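Local coordinates for protein EscN (PDB 2OBL) that is a P-loop protein of the bacterial type III secretion apparatus, related to the alpha and beta subunits of ATP synthase, at residues V128-T133 and A145-T150; K286-Y291 and K319-F324; I74-G79 and S85-M90; R136-R141 and R177-A182. The protein carries 1 engineered substitution. All blocks are in the same frame, centred on the assembly; numbering follows the deposited sequence. Where two conformers were deposited one is given.

Contact 1 (V128-T133 and A145-T150)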
loop_
_atom_site.group_PDB
_atom_site.type_symbol
_atom_site.label_atom_id
_atom_site.label_comp_id
_atom_site.label_asym_id
_atom_site.label_seq_id
_atom_site.Cartn_x
_atom_site.Cartn_y
_atom_site.Cartn_z
ATOM N N VAL A 128 5.514 10.781 9.616
ATOM C CA VAL A 128 4.671 11.969 9.665
ATOM C C VAL A 128 3.235 11.502 9.462
ATOM O O VAL A 128 2.930 10.793 8.499
ATOM C CB VAL A 128 5.049 12.999 8.577
ATOM C CG1 VAL A 128 4.217 14.266 8.757
ATOM C CG2 VAL A 128 6.534 13.331 8.650
ATOM N N LEU A 129 2.354 11.866 10.388
ATOM C CA LEU A 129 0.993 11.338 10.398
ATOM C C LEU A 129 0.002 12.422 9.998
ATOM O O LEU A 129 -0.366 13.259 10.824
ATOM C CB LEU A 129 0.659 10.824 11.801
ATOM C CG LEU A 129 1.657 9.813 12.372
ATOM C CD1 LEU A 129 1.415 9.601 13.864
ATOM C CD2 LEU A 129 1.541 8.505 11.633
ATOM N N VAL A 130 -0.400 12.429 8.725
ATOM C CA VAL A 130 -1.397 13.372 8.246
ATOM C C VAL A 130 -2.770 12.737 8.459
ATOM O O VAL A 130 -3.110 11.728 7.844
ATOM C CB VAL A 130 -1.201 13.713 6.762
ATOM C CG1 VAL A 130 -2.299 14.692 6.296
ATOM C CG2 VAL A 130 0.203 14.283 6.525
ATOM N N VAL A 131 -3.543 13.305 9.377
ATOM C CA VAL A 131 -4.808 12.684 9.752
ATOM C C VAL A 131 -5.968 13.636 9.566
ATOM O O VAL A 131 -5.972 14.753 10.107
ATOM C CB VAL A 131 -4.777 12.220 11.222
ATOM C CG1 VAL A 131 -6.142 11.641 11.640
ATOM C CG2 VAL A 131 -3.632 11.236 11.447
ATOM N N THR A 132 -6.964 13.197 8.795
ATOM C CA THR A 132 -8.199 13.962 8.630
ATOM C C THR A 132 -9.392 13.031 8.721
ATOM O O THR A 132 -9.677 12.282 7.778
ATOM C CB THR A 132 -8.240 14.738 7.289
ATOM O OG1 THR A 132 -8.024 13.838 6.190
ATOM C CG2 THR A 132 -7.169 15.811 7.274
ATOM N N THR A 133 -10.078 13.074 9.855
ATOM C CA THR A 133 -11.191 12.175 10.093
ATOM C C THR A 133 -12.460 12.587 9.357
ATOM O O THR A 133 -12.525 13.668 8.749
ATOM C CB THR A 133 -11.476 12.049 11.588
ATOM O OG1 THR A 133 -11.690 13.356 12.114
ATOM C CG2 THR A 133 -10.278 11.427 12.284
ATOM N N ALA A 145 -4.302 14.596 0.998
ATOM C CA ALA A 145 -3.567 13.805 0.037
ATOM C C ALA A 145 -2.378 14.604 -0.534
ATOM O O ALA A 145 -1.291 14.064 -0.745
ATOM C CB ALA A 145 -4.485 13.373 -1.088
ATOM N N PHE A 146 -2.611 15.879 -0.804
ATOM C CA PHE A 146 -1.570 16.746 -1.362
ATOM C C PHE A 146 -0.559 17.114 -0.290
ATOM O O PHE A 146 0.638 17.122 -0.538
ATOM C CB PHE A 146 -2.199 17.994 -1.980
ATOM C CG PHE A 146 -3.044 17.703 -3.184
ATOM C CD1 PHE A 146 -2.496 17.784 -4.461
ATOM C CD2 PHE A 146 -4.385 17.349 -3.046
ATOM C CE1 PHE A 146 -3.264 17.504 -5.591
ATOM C CE2 PHE A 146 -5.161 17.057 -4.163
ATOM C CZ PHE A 146 -4.601 17.137 -5.437
ATOM N N THR A 147 -1.043 17.404 0.911
ATOM C CA THR A 147 -0.153 17.694 2.036
ATOM C C THR A 147 0.824 16.545 2.282
ATOM O O THR A 147 2.042 16.748 2.378
ATOM C CB THR A 147 -0.973 17.942 3.306
ATOM O OG1 THR A 147 -1.663 19.193 3.174
ATOM C CG2 THR A 147 -0.082 17.947 4.547
ATOM N N ALA A 148 0.290 15.334 2.349
ATOM C CA ALA A 148 1.117 14.147 2.520
ATOM C C ALA A 148 2.148 14.021 1.398
ATOM O O ALA A 148 3.319 13.759 1.642
ATOM C CB ALA A 148 0.231 12.904 2.581
ATOM N N THR A 149 1.702 14.222 0.170
ATOM C CA THR A 149 2.579 14.070 -0.985
ATOM C C THR A 149 3.715 15.099 -0.930
ATOM O O THR A 149 4.882 14.779 -1.169
ATOM C CB THR A 149 1.793 14.125 -2.316
ATOM O OG1 THR A 149 0.790 13.096 -2.325
ATOM C CG2 THR A 149 2.740 13.896 -3.525
ATOM N N THR A 150 3.362 16.325 -0.585
ATOM C CA THR A 150 4.328 17.423 -0.489
ATOM C C THR A 150 5.361 17.158 0.601
ATOM O O THR A 150 6.547 17.402 0.421
ATOM C CB THR A 150 3.603 18.753 -0.249
ATOM O OG1 THR A 150 2.780 19.035 -1.395
ATOM C CG2 THR A 150 4.617 19.900 -0.077
#
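V130 and T147 each hold one methyl so that the two meet between strand and helix. In V130 a chi1 of 179° sets CG1 trans to the backbone nitrogen and leaves CG2 beside it, and CG2 is the branch that meets the helix. T147, with chi1 at -70°, turns its hydroxyl back beside its own backbone nitrogen and presents CG2 to the strand, so the polar and apolar branches of the threonine face different surroundings. V130 CG2 lies 4.2 Å from T147 CG2, the two side chains meeting at a slant, and 4.1 Å from A148 CA. The CB of A148 is almost as near, at 4.2 Å from V130 CG2. With so small a residue on the helix the backbones approach closely: the CA atoms of V130 and A148 are 6.3 Å apart. The contact is buried and wholly apolar. The hydroxyl of T147 is satisfied elsewhere, by the carbonyl oxygen of G18. Along the far side of the helix, T149 OG1 bonds to A145 O at 2.8 Å and T149 N reaches the same oxygen from the opposite face of the carbonyl plane, which ties the hydroxyl to the preceding turn. V130 also touches A144, one turn before A148, while A148 extends onto V101 and A103 of strand 99-105. Helix 138-156 thus covers two neighbouring parallel strands on its way from strand 127-132 to strand 161-167, the beta-alpha-beta crossover on which the three-layered P-loop NTPase fold is built.

Contact 2 (K286-Y291 and K319-F324)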
loop_
_atom_site.group_PDB
_atom_site.type_symbol
_atom_site.label_atom_id
_atom_site.label_comp_id
_atom_site.label_asym_id
_atom_site.label_seq_id
_atom_site.Cartn_x
_atom_site.Cartn_y
_atom_site.Cartn_z
ATOM N N LYS A 286 2.067 -21.085 -8.978
ATOM C CA LYS A 286 1.403 -22.192 -9.657
ATOM C C LYS A 286 0.973 -23.238 -8.642
ATOM O O LYS A 286 -0.131 -23.785 -8.730
ATOM C CB LYS A 286 2.314 -22.793 -10.725
ATOM C CG LYS A 286 2.337 -21.983 -12.019
ATOM C CD LYS A 286 3.649 -22.146 -12.781
ATOM C CE LYS A 286 3.717 -21.197 -13.980
ATOM N NZ LYS A 286 4.952 -21.390 -14.806
ATOM N N LEU A 287 1.828 -23.491 -7.657
ATOM C CA LEU A 287 1.502 -24.464 -6.624
ATOM C C LEU A 287 0.292 -24.013 -5.814
ATOM O O LEU A 287 -0.614 -24.806 -5.554
ATOM C CB LEU A 287 2.703 -24.742 -5.719
ATOM C CG LEU A 287 3.844 -25.540 -6.370
ATOM C CD1 LEU A 287 4.965 -25.746 -5.378
ATOM C CD2 LEU A 287 3.360 -26.880 -6.907
ATOM N N ILE A 288 0.285 -22.740 -5.427
ATOM C CA ILE A 288 -0.862 -22.147 -4.735
ATOM C C ILE A 288 -2.146 -22.287 -5.552
ATOM O O ILE A 288 -3.195 -22.638 -5.010
ATOM C CB ILE A 288 -0.624 -20.658 -4.419
ATOM C CG1 ILE A 288 0.449 -20.506 -3.341
ATOM C CG2 ILE A 288 -1.922 -19.980 -3.973
ATOM C CD1 ILE A 288 0.905 -19.060 -3.114
ATOM N N ALA A 289 -2.061 -22.015 -6.850
ATOM C CA ALA A 289 -3.236 -22.066 -7.722
ATOM C C ALA A 289 -3.757 -23.489 -7.928
ATOM O O ALA A 289 -4.962 -23.702 -8.053
ATOM C CB ALA A 289 -2.931 -21.418 -9.067
ATOM N N THR A 290 -2.850 -24.460 -7.959
ATOM C CA THR A 290 -3.229 -25.833 -8.293
ATOM C C THR A 290 -3.668 -26.665 -7.086
ATOM O O THR A 290 -4.226 -27.749 -7.252
ATOM C CB THR A 290 -2.107 -26.575 -9.072
ATOM O OG1 THR A 290 -0.923 -26.657 -8.268
ATOM C CG2 THR A 290 -1.781 -25.848 -10.374
ATOM N N TYR A 291 -3.430 -26.163 -5.877
ATOM C CA TYR A 291 -3.733 -26.933 -4.668
ATOM C C TYR A 291 -5.219 -27.246 -4.506
ATOM O O TYR A 291 -6.081 -26.398 -4.752
ATOM C CB TYR A 291 -3.212 -26.245 -3.401
ATOM C CG TYR A 291 -3.717 -26.908 -2.132
ATOM C CD1 TYR A 291 -3.072 -28.021 -1.598
ATOM C CD2 TYR A 291 -4.854 -26.439 -1.483
ATOM C CE1 TYR A 291 -3.539 -28.640 -0.446
ATOM C CE2 TYR A 291 -5.329 -27.053 -0.331
ATOM C CZ TYR A 291 -4.666 -28.150 0.182
ATOM O OH TYR A 291 -5.137 -28.755 1.326
ATOM N N LYS A 319 1.645 -27.200 3.493
ATOM C CA LYS A 319 2.004 -26.642 4.801
ATOM C C LYS A 319 3.182 -25.672 4.737
ATOM O O LYS A 319 3.195 -24.658 5.435
ATOM C CB LYS A 319 2.289 -27.750 5.820
ATOM C CG LYS A 319 2.541 -27.229 7.232
ATOM C CD LYS A 319 2.976 -28.345 8.174
ATOM C CE LYS A 319 3.627 -27.773 9.427
ATOM N NZ LYS A 319 4.379 -28.804 10.204
ATOM N N LEU A 320 4.177 -25.990 3.914
ATOM C CA LEU A 320 5.320 -25.102 3.741
ATOM C C LEU A 320 4.871 -23.789 3.112
ATOM O O LEU A 320 5.181 -22.705 3.610
ATOM C CB LEU A 320 6.384 -25.756 2.862
ATOM C CG LEU A 320 7.237 -26.817 3.554
ATOM C CD1 LEU A 320 8.273 -27.345 2.586
ATOM C CD2 LEU A 320 7.889 -26.237 4.798
ATOM N N ILE A 321 4.133 -23.909 2.014
ATOM C CA ILE A 321 3.636 -22.752 1.275
ATOM C C ILE A 321 2.730 -21.872 2.143
ATOM O O ILE A 321 2.884 -20.653 2.175
ATOM C CB ILE A 321 2.902 -23.191 -0.014
ATOM C CG1 ILE A 321 3.902 -23.800 -1.007
ATOM C CG2 ILE A 321 2.174 -22.011 -0.644
ATOM C CD1 ILE A 321 3.255 -24.551 -2.152
ATOM N N GLN A 322 1.803 -22.497 2.862
ATOM C CA GLN A 322 0.881 -21.751 3.709
ATOM C C GLN A 322 1.584 -21.059 4.881
ATOM O O GLN A 322 1.277 -19.912 5.193
ATOM C CB GLN A 322 -0.270 -22.646 4.194
ATOM C CG GLN A 322 -1.187 -23.122 3.074
ATOM C CD GLN A 322 -1.822 -21.970 2.312
ATOM O OE1 GLN A 322 -1.769 -21.909 1.081
ATOM N NE2 GLN A 322 -2.414 -21.044 3.044
ATOM N N ASN A 323 2.534 -21.744 5.517
ATOM C CA ASN A 323 3.335 -21.126 6.580
ATOM C C ASN A 323 4.188 -19.964 6.080
ATOM O O ASN A 323 4.563 -19.068 6.851
ATOM C CB ASN A 323 4.251 -22.153 7.247
ATOM C CG ASN A 323 3.509 -23.089 8.167
ATOM O OD1 ASN A 323 2.311 -22.931 8.408
ATOM N ND2 ASN A 323 4.221 -24.075 8.695
ATOM N N PHE A 324 4.509 -20.001 4.790
ATOM C CA PHE A 324 5.298 -18.951 4.160
ATOM C C PHE A 324 4.438 -17.699 3.908
ATOM O O PHE A 324 4.800 -16.586 4.310
ATOM C CB PHE A 324 5.904 -19.465 2.848
ATOM C CG PHE A 324 6.668 -18.415 2.068
ATOM C CD1 PHE A 324 7.954 -18.048 2.442
ATOM C CD2 PHE A 324 6.099 -17.803 0.960
ATOM C CE1 PHE A 324 8.659 -17.091 1.728
ATOM C CE2 PHE A 324 6.801 -16.827 0.243
ATOM C CZ PHE A 324 8.081 -16.482 0.628
#
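I321 meets L287 and I288 across two helices of the alpha-helical C-terminal domain of the EscN family, with both of its branches engaged. Its longer arm goes to L287: I321 CD1 is 3.6 Å from L287 CB and 3.8 Å from L287 CD1, so this one methyl touches both the root of the leucine and one of its tips, and the two side chains cross at about a right angle. The shorter branch goes to I288, where I321 CG2 is 3.5 Å from I288 CG1 and 4.1 Å from I288 CD1, in a more slanting approach. The division follows from a chi1 of -68° at I321, which places CG1 beside the backbone nitrogen and CG2 trans to it, opening a fork toward consecutive residues of the facing helix. No hydrogen bond joins the segments; the contact is purely apolar, and the CA atoms of I288 and I321 stand 7.5 Å apart. A second shell surrounds this centre. L287 also packs on K313 and N317, and I288 reaches I325, one turn beyond I321, and I261 in a loop. On another side of helix 318-325, F324 lies against S341, L342 and V345 of helix 335-345, while its carbonyl oxygen receives a bond from NE of R60. Helix 275-290 finishes within the segment, Y291 being the first residue to leave helical geometry. In that last turn K286 O is gripped twice by one residue, by T290 N at 2.9 Å and by T290 OG1 at 3.0 Å, from opposite faces of its carbonyl plane.

Contact 3 (I74-G79 and S85-M90)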
loop_
_atom_site.group_PDB
_atom_site.type_symbol
_atom_site.label_atom_id
_atom_site.label_comp_id
_atom_site.label_asym_id
_atom_site.label_seq_id
_atom_site.Cartn_x
_atom_site.Cartn_y
_atom_site.Cartn_z
ATOM N N ILE A 74 1.893 1.524 -5.771
ATOM C CA ILE A 74 1.287 0.226 -5.463
ATOM C C ILE A 74 -0.093 0.445 -4.888
ATOM O O ILE A 74 -0.271 1.315 -4.043
ATOM C CB ILE A 74 2.130 -0.492 -4.374
ATOM C CG1 ILE A 74 3.591 -0.630 -4.821
ATOM C CG2 ILE A 74 1.499 -1.830 -3.973
ATOM C CD1 ILE A 74 4.586 -0.544 -3.667
ATOM N N GLY A 75 -1.078 -0.324 -5.337
ATOM C CA GLY A 75 -2.412 -0.228 -4.749
ATOM C C GLY A 75 -2.694 -1.436 -3.869
ATOM O O GLY A 75 -2.285 -2.552 -4.194
ATOM N N ILE A 76 -3.390 -1.227 -2.757
ATOM C CA ILE A 76 -3.907 -2.349 -1.980
ATOM C C ILE A 76 -5.429 -2.210 -1.999
ATOM O O ILE A 76 -5.962 -1.194 -1.556
ATOM C CB ILE A 76 -3.409 -2.332 -0.518
ATOM C CG1 ILE A 76 -1.880 -2.506 -0.473
ATOM C CG2 ILE A 76 -4.143 -3.425 0.302
ATOM C CD1 ILE A 76 -1.276 -2.427 0.947
ATOM N N PHE A 77 -6.098 -3.231 -2.536
ATOM C CA PHE A 77 -7.549 -3.237 -2.736
ATOM C C PHE A 77 -8.149 -4.156 -1.666
ATOM O O PHE A 77 -7.767 -5.318 -1.568
ATOM C CB PHE A 77 -7.887 -3.781 -4.130
ATOM C CG PHE A 77 -7.475 -2.867 -5.263
ATOM C CD1 PHE A 77 -8.432 -2.115 -5.951
ATOM C CD2 PHE A 77 -6.138 -2.740 -5.625
ATOM C CE1 PHE A 77 -8.053 -1.253 -6.982
ATOM C CE2 PHE A 77 -5.759 -1.880 -6.661
ATOM C CZ PHE A 77 -6.719 -1.131 -7.327
ATOM N N ALA A 78 -9.072 -3.634 -0.860
ATOM C CA ALA A 78 -9.602 -4.385 0.274
ATOM C C ALA A 78 -10.983 -3.910 0.704
ATOM O O ALA A 78 -11.248 -2.715 0.777
ATOM C CB ALA A 78 -8.635 -4.313 1.453
ATOM N N GLY A 79 -11.865 -4.854 1.017
ATOM C CA GLY A 79 -13.137 -4.495 1.635
ATOM C C GLY A 79 -12.987 -4.425 3.147
ATOM O O GLY A 79 -11.864 -4.394 3.664
ATOM N N SER A 85 -5.995 -2.970 7.948
ATOM C CA SER A 85 -5.191 -2.125 8.834
ATOM C C SER A 85 -3.992 -2.896 9.404
ATOM O O SER A 85 -2.884 -2.351 9.542
ATOM C CB SER A 85 -6.055 -1.509 9.932
ATOM O OG SER A 85 -6.880 -0.493 9.372
ATOM N N THR A 86 -4.210 -4.170 9.701
ATOM C CA THR A 86 -3.138 -5.038 10.206
ATOM C C THR A 86 -1.996 -5.168 9.192
ATOM O O THR A 86 -0.811 -5.077 9.550
ATOM C CB THR A 86 -3.682 -6.435 10.566
ATOM O OG1 THR A 86 -4.628 -6.305 11.634
ATOM C CG2 THR A 86 -2.547 -7.356 11.037
ATOM N N LEU A 87 -2.354 -5.368 7.923
ATOM C CA LEU A 87 -1.360 -5.419 6.863
ATOM C C LEU A 87 -0.627 -4.090 6.719
ATOM O O LEU A 87 0.596 -4.072 6.545
ATOM C CB LEU A 87 -1.984 -5.817 5.522
ATOM C CG LEU A 87 -1.020 -5.811 4.339
ATOM C CD1 LEU A 87 0.126 -6.828 4.505
ATOM C CD2 LEU A 87 -1.780 -6.074 3.028
ATOM N N LEU A 88 -1.363 -2.981 6.783
ATOM C CA LEU A 88 -0.738 -1.665 6.679
ATOM C C LEU A 88 0.232 -1.475 7.848
ATOM O O LEU A 88 1.315 -0.952 7.675
ATOM C CB LEU A 88 -1.775 -0.543 6.703
ATOM C CG LEU A 88 -2.771 -0.519 5.541
ATOM C CD1 LEU A 88 -3.513 0.794 5.498
ATOM C CD2 LEU A 88 -2.043 -0.755 4.228
ATOM N N GLY A 89 -0.178 -1.891 9.036
ATOM C CA GLY A 89 0.717 -1.832 10.193
ATOM C C GLY A 89 1.988 -2.641 9.982
ATOM O O GLY A 89 3.090 -2.183 10.289
ATOM N N MET A 90 1.839 -3.858 9.470
ATOM C CA MET A 90 2.998 -4.728 9.251
ATOM C C MET A 90 3.974 -4.066 8.301
ATOM O O MET A 90 5.195 -4.128 8.479
ATOM C CB MET A 90 2.551 -6.052 8.650
ATOM C CG MET A 90 1.885 -6.962 9.642
ATOM S SD MET A 90 1.356 -8.476 8.827
ATOM C CE MET A 90 2.890 -9.046 8.111
#
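I76 and L88 run antiparallel as side chains: each extends past the other from its own backbone, one from the strand and one from the helix, and they meet through terminal methyls. I76 CD1 lies 3.8 Å from L88 CD2. The isoleucine is stretched out, with chi2 at 177°, which extends CD1 out toward the helix and makes it the atom of I76 that comes closest to the helix. L87 approaches the same methyl from another quarter, its CD2 4.2 Å from I76 CD1, and seen from that methyl the two leucine carbons stand roughly at right angles. The leucines arrive there differently. The CB of L87 points at the strand, whereas L88 starts off to one side and brings CD2 over through its own branch. Because only side-chain ends meet, the backbones stay well apart, with the CA atoms of I76 and L88 at 9.2 Å, and the contact is buried and entirely apolar. The connection between the segments is short, and A78 and S85 fit the Walker A pattern, consistent with the strand, P-loop and helix of the nucleotide-binding core; an imidazole molecule, probably from the crystallisation liquor, is bound about 6 Å from the side chain of L88. Strand 73-78 runs between strands 214-222 and 242-245, and I76 touches I218 of the one and I244 of the other. L88 spreads from T220 to M165 and D167 on strand 161-167, and L87 rests on V59. On the other face of the sheet, F77 makes a cation-pi contact with R237.

Contact 4 (R136-R141 and R177-A182). With ACT (acetate ion), chain C.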
loop_
_atom_site.group_PDB
_atom_site.type_symbol
_atom_site.label_atom_id
_atom_site.label_comp_id
_atom_site.label_asym_id
_atom_site.label_seq_id
_atom_site.Cartn_x
_atom_site.Cartn_y
_atom_site.Cartn_z
ATOM N N ARG A 136 -14.175 16.107 9.544
ATOM C CA ARG A 136 -13.537 17.292 9.002
ATOM C C ARG A 136 -14.186 17.677 7.672
ATOM O O ARG A 136 -14.764 16.825 6.988
ATOM C CB ARG A 136 -12.034 17.053 8.823
ATOM C CG ARG A 136 -11.285 16.731 10.113
ATOM C CD ARG A 136 -11.590 17.754 11.217
ATOM N NE ARG A 136 -11.353 19.131 10.781
ATOM C CZ ARG A 136 -12.055 20.183 11.207
ATOM N NH1 ARG A 136 -13.052 20.020 12.067
ATOM N NH2 ARG A 136 -11.769 21.400 10.758
ATOM N N PRO A 137 -14.094 18.959 7.295
ATOM C CA PRO A 137 -14.674 19.390 6.021
ATOM C C PRO A 137 -14.055 18.673 4.823
ATOM O O PRO A 137 -12.891 18.259 4.878
ATOM C CB PRO A 137 -14.328 20.881 5.969
ATOM C CG PRO A 137 -14.173 21.275 7.414
ATOM C CD PRO A 137 -13.491 20.091 8.030
ATOM N N ALA A 138 -14.826 18.557 3.744
ATOM C CA ALA A 138 -14.358 17.871 2.554
ATOM C C ALA A 138 -13.058 18.495 2.044
ATOM O O ALA A 138 -12.144 17.783 1.661
ATOM C CB ALA A 138 -15.432 17.861 1.472
ATOM N N LEU A 139 -12.965 19.825 2.059
ATOM C CA LEU A 139 -11.752 20.502 1.587
ATOM C C LEU A 139 -10.500 20.033 2.325
ATOM O O LEU A 139 -9.447 19.824 1.715
ATOM C CB LEU A 139 -11.888 22.029 1.708
ATOM C CG LEU A 139 -10.801 22.853 1.001
ATOM C CD1 LEU A 139 -10.823 22.611 -0.493
ATOM C CD2 LEU A 139 -10.965 24.337 1.290
ATOM N N GLU A 140 -10.612 19.872 3.639
ATOM C CA GLU A 140 -9.500 19.389 4.420
ATOM C C GLU A 140 -9.148 17.934 4.091
ATOM O O GLU A 140 -7.984 17.594 3.975
ATOM C CB GLU A 140 -9.780 19.547 5.912
ATOM C CG GLU A 140 -8.522 19.693 6.719
ATOM C CD GLU A 140 -8.772 19.600 8.195
ATOM O OE1 GLU A 140 -9.896 19.892 8.630
ATOM O OE2 GLU A 140 -7.836 19.230 8.916
ATOM N N ARG A 141 -10.156 17.075 3.959
ATOM C CA ARG A 141 -9.913 15.667 3.607
ATOM C C ARG A 141 -9.282 15.506 2.206
ATOM O O ARG A 141 -8.436 14.618 1.970
ATOM C CB ARG A 141 -11.200 14.853 3.729
ATOM C CG ARG A 141 -11.658 14.643 5.187
ATOM C CD ARG A 141 -12.962 13.842 5.273
ATOM N NE ARG A 141 -14.141 14.705 5.166
ATOM C CZ ARG A 141 -15.023 14.676 4.168
ATOM N NH1 ARG A 141 -14.905 13.805 3.166
ATOM N NH2 ARG A 141 -16.058 15.516 4.180
ATOM N N ARG A 177 -14.568 14.775 -4.648
ATOM C CA ARG A 177 -15.857 14.804 -5.348
ATOM C C ARG A 177 -16.730 15.918 -4.766
ATOM O O ARG A 177 -17.289 16.727 -5.503
ATOM C CB ARG A 177 -16.578 13.448 -5.207
ATOM C CG ARG A 177 -18.026 13.412 -5.719
ATOM C CD ARG A 177 -18.742 12.174 -5.133
ATOM N NE ARG A 177 -18.841 12.282 -3.678
ATOM C CZ ARG A 177 -19.050 11.263 -2.848
ATOM N NH1 ARG A 177 -19.213 10.029 -3.328
ATOM N NH2 ARG A 177 -19.120 11.489 -1.524
ATOM N N ASP A 178 -16.858 15.921 -3.447
ATOM C CA ASP A 178 -17.747 16.836 -2.778
ATOM C C ASP A 178 -17.270 18.270 -2.975
ATOM O O ASP A 178 -18.083 19.157 -3.203
ATOM C CB ASP A 178 -17.899 16.467 -1.310
ATOM C CG ASP A 178 -18.662 15.168 -1.133
ATOM O OD1 ASP A 178 -19.314 14.743 -2.106
ATOM O OD2 ASP A 178 -18.623 14.592 -0.031
ATOM N N VAL A 179 -15.956 18.476 -2.948
ATOM C CA VAL A 179 -15.366 19.804 -3.245
ATOM C C VAL A 179 -15.674 20.232 -4.674
ATOM O O VAL A 179 -16.122 21.362 -4.916
ATOM C CB VAL A 179 -13.836 19.803 -3.033
ATOM C CG1 VAL A 179 -13.196 21.149 -3.497
ATOM C CG2 VAL A 179 -13.516 19.522 -1.568
ATOM N N GLY A 180 -15.458 19.319 -5.617
ATOM C CA GLY A 180 -15.698 19.599 -7.033
ATOM C C GLY A 180 -17.150 19.925 -7.337
ATOM O O GLY A 180 -17.438 20.886 -8.061
ATOM N N LEU A 181 -18.071 19.143 -6.780
ATOM C CA LEU A 181 -19.509 19.346 -7.017
ATOM C C LEU A 181 -19.957 20.673 -6.433
ATOM O O LEU A 181 -20.802 21.363 -7.004
ATOM C CB LEU A 181 -20.333 18.220 -6.394
ATOM C CG LEU A 181 -20.118 16.814 -6.963
ATOM C CD1 LEU A 181 -20.952 15.832 -6.172
ATOM C CD2 LEU A 181 -20.448 16.762 -8.445
ATOM N N ALA A 182 -19.373 21.016 -5.290
ATOM C CA ALA A 182 -19.624 22.289 -4.639
ATOM C C ALA A 182 -19.195 23.479 -5.514
ATOM O O ALA A 182 -19.809 24.549 -5.461
ATOM C CB ALA A 182 -18.930 22.331 -3.295
HETATM C C ACT C . -19.748 8.207 -0.348
HETATM O O ACT C . -19.768 8.115 -1.595
HETATM O OXT ACT C . -19.711 9.368 0.145
HETATM C CH3 ACT C . -19.774 6.973 0.509
HETATM O O HOH W 1 -16.785 12.991 1.259
HETATM O O HOH W 2 -18.402 15.802 2.503
#
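Two helix ends meet at the surface of the P-loop nucleotide-binding domain: the first turn of helix 138-156, which follows P137 at the N-cap position, and the last turns of helix 169-182. The apolar centre is V179. Its CG2 lies 4.0 Å from A138 CB and 3.7 Å from L139 N, lying against the start of the helix, while its CG1 meets L139 CD1 at 4.1 Å. L139 reaches this branch by setting CG trans to the backbone nitrogen, chi1 -169°, and the two side chains slant across each other. A138 CB also touches D178 CB, at the foot of a polar network that spans the same gap. Two waters link the charged ends: one accepts from R141 NH1, the other from R141 NH2, and each donates to D178 OD2 at 2.8 Å. Both waters lie in the plane of the R141 guanidinium, whose rotation is further fixed by NE, bonded to R136 O at 2.9 Å and in that plane. D178 therefore lies between two arginines, R141 through water and R177 directly, a setting that would be expected to stabilise its negative charge. R177 NE donates to D178 OD1 at 3.0 Å in a salt bridge, coming from above the carboxylate plane. The bend of the arginine chain at chi3 (64°) turns the guanidinium back toward its neighbour. Its outer edge grips an acetate ion, probably from the crystallisation liquor, in a nearly straight pair of bonds: R177 NH1 to acetate O at 2.6 Å and R177 NH2 to acetate OXT at 2.8 Å.

Contacts 1 and 4 share helix 138-156, with centres about 15 Å apart, and they touch: T133 O lies 3.5 Å from R141 CD, so the loop residue just after strand 127-132 packs on the side chain of R141. Contact 3 packs a different helix on the same sheet as contact 1, their centres about 17 Å apart, and holds two residues of the probable P-loop. Contact 2 belongs to the C-terminal helical region; its centre is about 21 Å from that of contact 3, although their nearest atoms are about 9 Å apart, and about 45 Å from that of contact 4. The calcium ion is bound elsewhere, by N229 and D234.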